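Local coordinates for transcriptional regulator, TetR family (Myxococcus xanthus, PDB 5K7F), which probably binds DNA as a TetR-type repressor that responds to isovaleryl coenzyme A and regulates an alternative route to this compound, at residues C96-T105 / F166-F177. Residues are numbered along the deposited sequence; the frame is centred on the assembly and turned at random. Where two conformers were deposited one is given.
Sequences CMRHNILLVT and FLGMVLWIYKWF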
ATOM      1  N   CYS A  96      18.344  -0.497   5.419  1.00 10.69           N
ATOM      2  CA  CYS A  96      17.110  -1.253   5.604  1.00  8.97           C
ATOM      3  C   CYS A  96      16.128  -0.951   4.483  1.00  6.23           C
ATOM      4  O   CYS A  96      15.534  -1.854   3.882  1.00  6.23           O
ATOM      5  CB  CYS A  96      16.518  -0.940   6.969  1.00  8.70           C
ATOM      6  SG  CYS A  96      15.237  -2.080   7.535  1.00 11.05           S
ATOM      7  N   MET A  97      16.004   0.332   4.140  1.00  7.87           N
ATOM      8  CA  MET A  97      15.126   0.744   3.058  1.00  8.73           C
ATOM      9  C   MET A  97      15.553   0.136   1.727  1.00  6.16           C
ATOM     10  O   MET A  97      14.708  -0.355   0.961  1.00  8.16           O
ATOM     11  CB  MET A  97      15.112   2.261   2.931  1.00 10.67           C
ATOM     12  CG  MET A  97      14.117   2.714   1.859  1.00  9.17           C
ATOM     13  SD  MET A  97      13.891   4.501   1.843  1.00 10.54           S
ATOM     14  CE  MET A  97      12.250   4.601   2.497  1.00 10.46           C
ATOM     15  N   ARG A  98      16.857   0.201   1.416  1.00  8.11           N
ATOM     16  CA  ARG A  98      17.322  -0.368   0.156  1.00  6.60           C
ATOM     17  C   ARG A  98      17.052  -1.876   0.100  1.00  7.09           C
ATOM     18  O   ARG A  98      16.435  -2.367  -0.861  1.00  8.10           O
ATOM     19  CB  ARG A  98      18.796  -0.045  -0.045  1.00  9.73           C
ATOM     20  CG  ARG A  98      19.370  -0.508  -1.381  1.00 12.26           C
ATOM     21  CD  ARG A  98      20.824  -0.071  -1.505  1.00 14.60           C
ATOM     22  NE  ARG A  98      21.391  -0.225  -2.854  1.00 16.75           N
ATOM     23  CZ  ARG A  98      21.262   0.646  -3.859  1.00 22.04           C
ATOM     24  NH1 ARG A  98      20.538   1.774  -3.747  1.00 13.80           N
ATOM     25  NH2 ARG A  98      21.880   0.386  -4.998  1.00 17.16           N
ATOM     26  N   HIS A  99      17.415  -2.607   1.154  1.00  5.53           N
ATOM     27  CA  HIS A  99      17.121  -4.047   1.177  1.00  5.51           C
ATOM     28  C   HIS A  99      15.623  -4.343   1.074  1.00  8.74           C
ATOM     29  O   HIS A  99      15.213  -5.287   0.382  1.00  9.30           O
ATOM     30  CB  HIS A  99      17.705  -4.666   2.440  1.00  5.40           C
ATOM     31  CG  HIS A  99      19.207  -4.888   2.374  1.00 10.71           C
ATOM     32  ND1 HIS A  99      19.799  -5.790   1.519  1.00 15.54           N
ATOM     33  CD2 HIS A  99      20.226  -4.275   3.026  1.00  9.38           C
ATOM     34  CE1 HIS A  99      21.116  -5.751   1.674  1.00 15.25           C
ATOM     35  NE2 HIS A  99      21.404  -4.843   2.592  1.00 18.19           N
ATOM     36  N   ASN A 100      14.781  -3.563   1.777  1.00  4.51           N
ATOM     37  CA  ASN A 100      13.333  -3.792   1.723  1.00  9.13           C
ATOM     38  C   ASN A 100      12.779  -3.563   0.303  1.00  8.42           C
ATOM     39  O   ASN A 100      11.885  -4.278  -0.154  1.00  9.45           O
ATOM     40  CB  ASN A 100      12.651  -2.886   2.745  1.00  8.40           C
ATOM     41  CG  ASN A 100      11.287  -3.356   3.187  1.00 11.68           C
ATOM     42  OD1 ASN A 100      10.900  -3.048   4.308  1.00  7.01           O
ATOM     43  ND2 ASN A 100      10.560  -4.077   2.346  1.00  9.23           N
ATOM     44  N   ILE A 101      13.285  -2.556  -0.412  1.00  4.81           N
ATOM     45  CA  ILE A 101      12.783  -2.296  -1.751  1.00  5.00           C
ATOM     46  C   ILE A 101      13.138  -3.454  -2.668  1.00 10.10           C
ATOM     47  O   ILE A 101      12.349  -3.861  -3.534  1.00 12.32           O
ATOM     48  CB  ILE A 101      13.338  -0.963  -2.282  1.00 15.52           C
ATOM     49  CG1 ILE A 101      12.704   0.213  -1.557  1.00  5.01           C
ATOM     50  CG2 ILE A 101      13.068  -0.797  -3.803  1.00 11.73           C
ATOM     51  CD1 ILE A 101      13.429   1.527  -1.736  1.00  5.63           C
ATOM     52  N   LEU A 102      14.330  -3.993  -2.490  1.00  6.21           N
ATOM     53  CA  LEU A 102      14.720  -5.166  -3.267  1.00  9.07           C
ATOM     54  C   LEU A 102      13.825  -6.365  -2.928  1.00 11.12           C
ATOM     55  O   LEU A 102      13.342  -7.065  -3.820  1.00  9.28           O
ATOM     56  CB  LEU A 102      16.218  -5.475  -3.056  1.00  9.06           C
ATOM     57  CG  LEU A 102      17.257  -4.402  -3.503  1.00  6.69           C
ATOM     58  CD1 LEU A 102      18.663  -4.814  -3.140  1.00 14.75           C
ATOM     59  CD2 LEU A 102      17.102  -4.030  -4.976  1.00  9.08           C
ATOM     60  N   LEU A 103      13.583  -6.631  -1.648  1.00  8.22           N
ATOM     61  CA  LEU A 103      12.671  -7.724  -1.299  1.00 10.64           C
ATOM     62  C   LEU A 103      11.289  -7.583  -1.962  1.00  6.53           C
ATOM     63  O   LEU A 103      10.670  -8.577  -2.353  1.00  7.87           O
ATOM     64  CB  LEU A 103      12.525  -7.788   0.221  1.00  9.40           C
ATOM     65  CG  LEU A 103      11.439  -8.709   0.762  1.00  8.75           C
ATOM     66  CD1 LEU A 103      11.723 -10.129   0.450  1.00 13.45           C
ATOM     67  CD2 LEU A 103      11.304  -8.556   2.272  1.00 10.78           C
ATOM     68  N   VAL A 104      10.815  -6.353  -2.142  1.00  7.04           N
ATOM     69  CA  VAL A 104       9.501  -6.096  -2.702  1.00 10.06           C
ATOM     70  C   VAL A 104       9.476  -6.294  -4.201  1.00  9.40           C
ATOM     71  O   VAL A 104       8.409  -6.593  -4.762  1.00 10.77           O
ATOM     72  CB  VAL A 104       9.100  -4.666  -2.312  1.00  9.17           C
ATOM     73  CG1 VAL A 104       8.045  -4.142  -3.193  1.00 14.54           C
ATOM     74  CG2 VAL A 104       8.599  -4.660  -0.857  1.00 12.48           C
ATOM     75  N   THR A 105      10.635  -6.142  -4.872  1.00  8.12           N
ATOM     76  CA  THR A 105      10.677  -6.056  -6.326  1.00  6.29           C
ATOM     77  C   THR A 105      11.297  -7.256  -6.990  1.00 12.72           C
ATOM     78  O   THR A 105      11.021  -7.470  -8.178  1.00 14.63           O
ATOM     79  CB  THR A 105      11.405  -4.784  -6.800  1.00  8.49           C
ATOM     80  OG1 THR A 105      12.673  -4.620  -6.176  1.00 10.11           O
ATOM     81  CG2 THR A 105      10.585  -3.536  -6.485  1.00  7.69           C
ATOM     82  N   PHE A 166       7.978   5.126   5.914  1.00 10.19           N
ATOM     83  CA  PHE A 166       8.918   4.165   5.343  1.00  7.09           C
ATOM     84  C   PHE A 166       8.183   2.947   4.785  1.00  9.18           C
ATOM     85  O   PHE A 166       8.403   2.528   3.632  1.00 10.01           O
ATOM     86  CB  PHE A 166       9.887   3.802   6.461  1.00  6.94           C
ATOM     87  CG  PHE A 166      10.934   2.742   6.129  1.00  4.99           C
ATOM     88  CD1 PHE A 166      10.604   1.439   5.760  1.00  6.78           C
ATOM     89  CD2 PHE A 166      12.243   3.053   6.337  1.00 11.84           C
ATOM     90  CE1 PHE A 166      11.639   0.471   5.533  1.00  9.58           C
ATOM     91  CE2 PHE A 166      13.248   2.110   6.126  1.00  7.82           C
ATOM     92  CZ  PHE A 166      12.903   0.816   5.729  1.00  7.64           C
ATOM     93  N   LEU A 167       7.352   2.314   5.616  1.00  6.27           N
ATOM     94  CA  LEU A 167       6.658   1.112   5.179  1.00  7.95           C
ATOM     95  C   LEU A 167       5.719   1.383   4.005  1.00  9.70           C
ATOM     96  O   LEU A 167       5.693   0.610   3.038  1.00 10.81           O
ATOM     97  CB  LEU A 167       5.893   0.495   6.348  1.00  7.51           C
ATOM     98  CG  LEU A 167       6.707  -0.378   7.285  1.00 19.08           C
ATOM     99  CD1 LEU A 167       5.824  -0.786   8.481  1.00 20.39           C
ATOM    100  CD2 LEU A 167       7.285  -1.607   6.560  1.00 16.66           C
ATOM    101  N   GLY A 168       4.902   2.448   4.071  1.00  8.85           N
ATOM    102  CA  GLY A 168       4.022   2.745   2.950  1.00  8.22           C
ATOM    103  C   GLY A 168       4.797   3.007   1.665  1.00  6.74           C
ATOM    104  O   GLY A 168       4.424   2.530   0.591  1.00  8.35           O
ATOM    105  N   MET A 169       5.808   3.863   1.736  1.00  8.12           N
ATOM    106  CA  MET A 169       6.630   4.105   0.543  1.00  6.86           C
ATOM    107  C   MET A 169       7.094   2.811  -0.088  1.00  8.63           C
ATOM    108  O   MET A 169       7.001   2.639  -1.319  1.00 12.58           O
ATOM    109  CB  MET A 169       7.859   4.956   0.882  1.00 10.11           C
ATOM    110  CG  MET A 169       7.616   6.396   1.020  1.00 20.54           C
ATOM    111  SD  MET A 169       9.088   7.250   1.659  1.00 19.49           S
ATOM    112  CE  MET A 169      10.259   6.894   0.412  1.00 11.87           C
ATOM    113  N   VAL A 170       7.569   1.880   0.729  1.00  7.22           N
ATOM    114  CA  VAL A 170       8.287   0.723   0.180  1.00  5.25           C
ATOM    115  C   VAL A 170       7.314  -0.361  -0.246  1.00  7.18           C
ATOM    116  O   VAL A 170       7.428  -0.914  -1.345  1.00 10.15           O
ATOM    117  CB  VAL A 170       9.304   0.206   1.208  1.00  9.24           C
ATOM    118  CG1 VAL A 170       9.964  -1.044   0.707  1.00  8.57           C
ATOM    119  CG2 VAL A 170      10.361   1.294   1.456  1.00 13.58           C
ATOM    120  N   LEU A 171       6.305  -0.656   0.576  1.00  9.26           N
ATOM    121  CA  LEU A 171       5.435  -1.770   0.247  1.00 10.00           C
ATOM    122  C   LEU A 171       4.538  -1.446  -0.944  1.00 14.01           C
ATOM    123  O   LEU A 171       4.141  -2.361  -1.680  1.00 18.63           O
ATOM    124  CB  LEU A 171       4.606  -2.160   1.479  1.00 11.04           C
ATOM    125  CG  LEU A 171       5.445  -2.621   2.675  1.00 19.74           C
ATOM    126  CD1 LEU A 171       4.525  -2.941   3.844  1.00 17.33           C
ATOM    127  CD2 LEU A 171       6.289  -3.822   2.318  1.00 11.70           C
ATOM    128  N   TRP A 172       4.185  -0.168  -1.149  1.00 11.88           N
ATOM    129  CA  TRP A 172       3.309   0.211  -2.255  0.58 12.58           C
ATOM    130  C   TRP A 172       4.002   0.128  -3.616  1.00  9.34           C
ATOM    131  O   TRP A 172       3.306   0.205  -4.639  1.00  9.96           O
ATOM    132  CB  TRP A 172       2.714   1.620  -2.020  0.58 12.59           C
ATOM    133  CG  TRP A 172       1.294   1.746  -2.606  0.58 12.69           C
ATOM    134  CD1 TRP A 172       0.161   1.138  -2.138  0.58 14.77           C
ATOM    135  CD2 TRP A 172       0.896   2.477  -3.773  0.58  9.36           C
ATOM    136  NE1 TRP A 172      -0.906   1.446  -2.934  0.58 19.75           N
ATOM    137  CE2 TRP A 172      -0.487   2.272  -3.940  0.58 18.94           C
ATOM    138  CE3 TRP A 172       1.567   3.294  -4.688  0.58 15.40           C
ATOM    139  CZ2 TRP A 172      -1.210   2.856  -4.982  0.58 17.55           C
ATOM    140  CZ3 TRP A 172       0.834   3.867  -5.737  0.58 10.25           C
ATOM    141  CH2 TRP A 172      -0.521   3.633  -5.871  0.58 19.17           C
ATOM    142  N   ILE A 173       5.334  -0.076  -3.658  1.00  9.55           N
ATOM    143  CA  ILE A 173       6.079  -0.204  -4.926  1.00  5.86           C
ATOM    144  C   ILE A 173       5.499  -1.302  -5.823  1.00  9.37           C
ATOM    145  O   ILE A 173       5.528  -1.184  -7.051  1.00 10.51           O
ATOM    146  CB  ILE A 173       7.562  -0.428  -4.647  1.00  7.85           C
ATOM    147  CG1 ILE A 173       8.180   0.789  -3.936  1.00 10.74           C
ATOM    148  CG2 ILE A 173       8.298  -0.713  -5.940  1.00  8.65           C
ATOM    149  CD1 ILE A 173       9.720   0.571  -3.555  1.00 11.57           C
ATOM    150  N   TYR A 174       4.973  -2.378  -5.245  1.00  9.75           N
ATOM    151  CA  TYR A 174       4.431  -3.436  -6.094  1.00  9.59           C
ATOM    152  C   TYR A 174       3.288  -2.969  -6.982  1.00 13.80           C
ATOM    153  O   TYR A 174       3.087  -3.547  -8.057  1.00 14.18           O
ATOM    154  CB  TYR A 174       4.006  -4.618  -5.230  1.00 10.91           C
ATOM    155  CG  TYR A 174       2.601  -4.605  -4.708  1.00 13.84           C
ATOM    156  CD1 TYR A 174       1.562  -5.191  -5.436  1.00 12.96           C
ATOM    157  CD2 TYR A 174       2.320  -4.087  -3.457  1.00 17.52           C
ATOM    158  CE1 TYR A 174       0.293  -5.223  -4.944  1.00 20.54           C
ATOM    159  CE2 TYR A 174       1.039  -4.108  -2.957  1.00 20.15           C
ATOM    160  CZ  TYR A 174       0.030  -4.685  -3.706  1.00 25.19           C
ATOM    161  OH  TYR A 174      -1.259  -4.726  -3.231  1.00 27.75           O
ATOM    162  N   LYS A 175       2.567  -1.909  -6.594  1.00 11.55           N
ATOM    163  CA  LYS A 175       1.449  -1.383  -7.386  1.00 13.28           C
ATOM    164  C   LYS A 175       1.899  -0.747  -8.697  1.00 18.45           C
ATOM    165  O   LYS A 175       1.093  -0.654  -9.625  1.00 23.70           O
ATOM    166  CB  LYS A 175       0.656  -0.323  -6.593  1.00 15.17           C
ATOM    167  CG  LYS A 175      -0.238  -0.865  -5.479  1.00 22.05           C
ATOM    168  CD  LYS A 175      -1.309  -1.783  -6.030  1.00 25.43           C
ATOM    169  CE  LYS A 175      -2.510  -1.915  -5.097  1.00 34.23           C
ATOM    170  NZ  LYS A 175      -2.113  -1.848  -3.666  1.00 34.30           N
ATOM    171  N   TRP A 176       3.152  -0.308  -8.806  1.00 14.40           N
ATOM    172  CA  TRP A 176       3.572   0.459  -9.967  1.00 13.57           C
ATOM    173  C   TRP A 176       4.886   0.029 -10.570  1.00 13.29           C
ATOM    174  O   TRP A 176       5.211   0.467 -11.676  1.00 16.90           O
ATOM    175  CB  TRP A 176       3.664   1.945  -9.622  1.00 17.38           C
ATOM    176  CG  TRP A 176       4.604   2.327  -8.523  1.00 13.24           C
ATOM    177  CD1 TRP A 176       4.347   2.341  -7.167  1.00 11.61           C
ATOM    178  CD2 TRP A 176       5.911   2.839  -8.681  1.00 12.93           C
ATOM    179  NE1 TRP A 176       5.433   2.811  -6.489  1.00 10.24           N
ATOM    180  CE2 TRP A 176       6.420   3.101  -7.396  1.00 15.30           C
ATOM    181  CE3 TRP A 176       6.716   3.098  -9.782  1.00 15.83           C
ATOM    182  CZ2 TRP A 176       7.701   3.596  -7.196  1.00  9.73           C
ATOM    183  CZ3 TRP A 176       7.965   3.575  -9.587  1.00 17.14           C
ATOM    184  CH2 TRP A 176       8.441   3.873  -8.297  1.00 16.35           C
ATOM    185  N   PHE A 177       5.649  -0.799  -9.907  1.00 11.65           N
ATOM    186  CA  PHE A 177       6.926  -1.199 -10.468  1.00  9.46           C
ATOM    187  C   PHE A 177       6.733  -2.285 -11.510  1.00 12.00           C
ATOM    188  O   PHE A 177       5.907  -3.186 -11.335  1.00 12.17           O
ATOM    189  CB  PHE A 177       7.855  -1.681  -9.367  1.00 10.83           C
ATOM    190  CG  PHE A 177       9.133  -2.225  -9.863  1.00 10.51           C
ATOM    191  CD1 PHE A 177      10.189  -1.381 -10.168  1.00 13.70           C
ATOM    192  CD2 PHE A 177       9.315  -3.582 -10.010  1.00 15.07           C
ATOM    193  CE1 PHE A 177      11.379  -1.898 -10.608  1.00 16.15           C
ATOM    194  CE2 PHE A 177      10.498  -4.084 -10.447  1.00 14.99           C
ATOM    195  CZ  PHE A 177      11.532  -3.240 -10.749  1.00 17.01           C
TER
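Ile-173 O accepts two backbone bonds, from Trp-176 N at 3.1 Å and Phe-177 N at 2.9 Å, which hold the turn carrying the Phe-177 ring. Thr-105 OG1 donates to Ile-101 O at 2.8 Å, tilted 30° from the carbonyl plane. With OG1 spent on its own helix, methyl CG2 faces 166-177. Thr-105 CG2 lies over one face of the Phe-177 ring, 3.9 Å from its centroid, in a CH-pi contact. Both segments belong to the all-helical C-terminal domain of the TetR fold, on helices 89-105 and 159-171. The axes of 96-105 and 166-171 cross at -36°. Val-170 is a knob in the hole formed by Met-97, Asn-100, Ile-101 and Val-104. Val-170 CG1 lies anti to the backbone N (chi1 175°) and reaches Asn-100 ND2 at 3.5 Å. This buried ND2 has no polar partner, whereas OD1 is hydrogen-bonded to Tyr-137. Ile-173 CD1 wedges against Ile-101, 3.6 Å from its CG1 and CG2. The CZ corner of the Phe-166 ring meets the backbone, 3.5 Å from Met-97 CA. Met-97 CE stands over one face, toward the rim, and SD makes a more distant Met-aromatic contact. Asn-100 OD1 meets the ring edge in plane, 3.8 Å from Phe-166 CE1. With an alanine replacing Phe-166, a gap would probably open beside Met-97, its thioether freer to turn. Met-97 CE also touches Met-169, which packs on Met-169 of the second subunit.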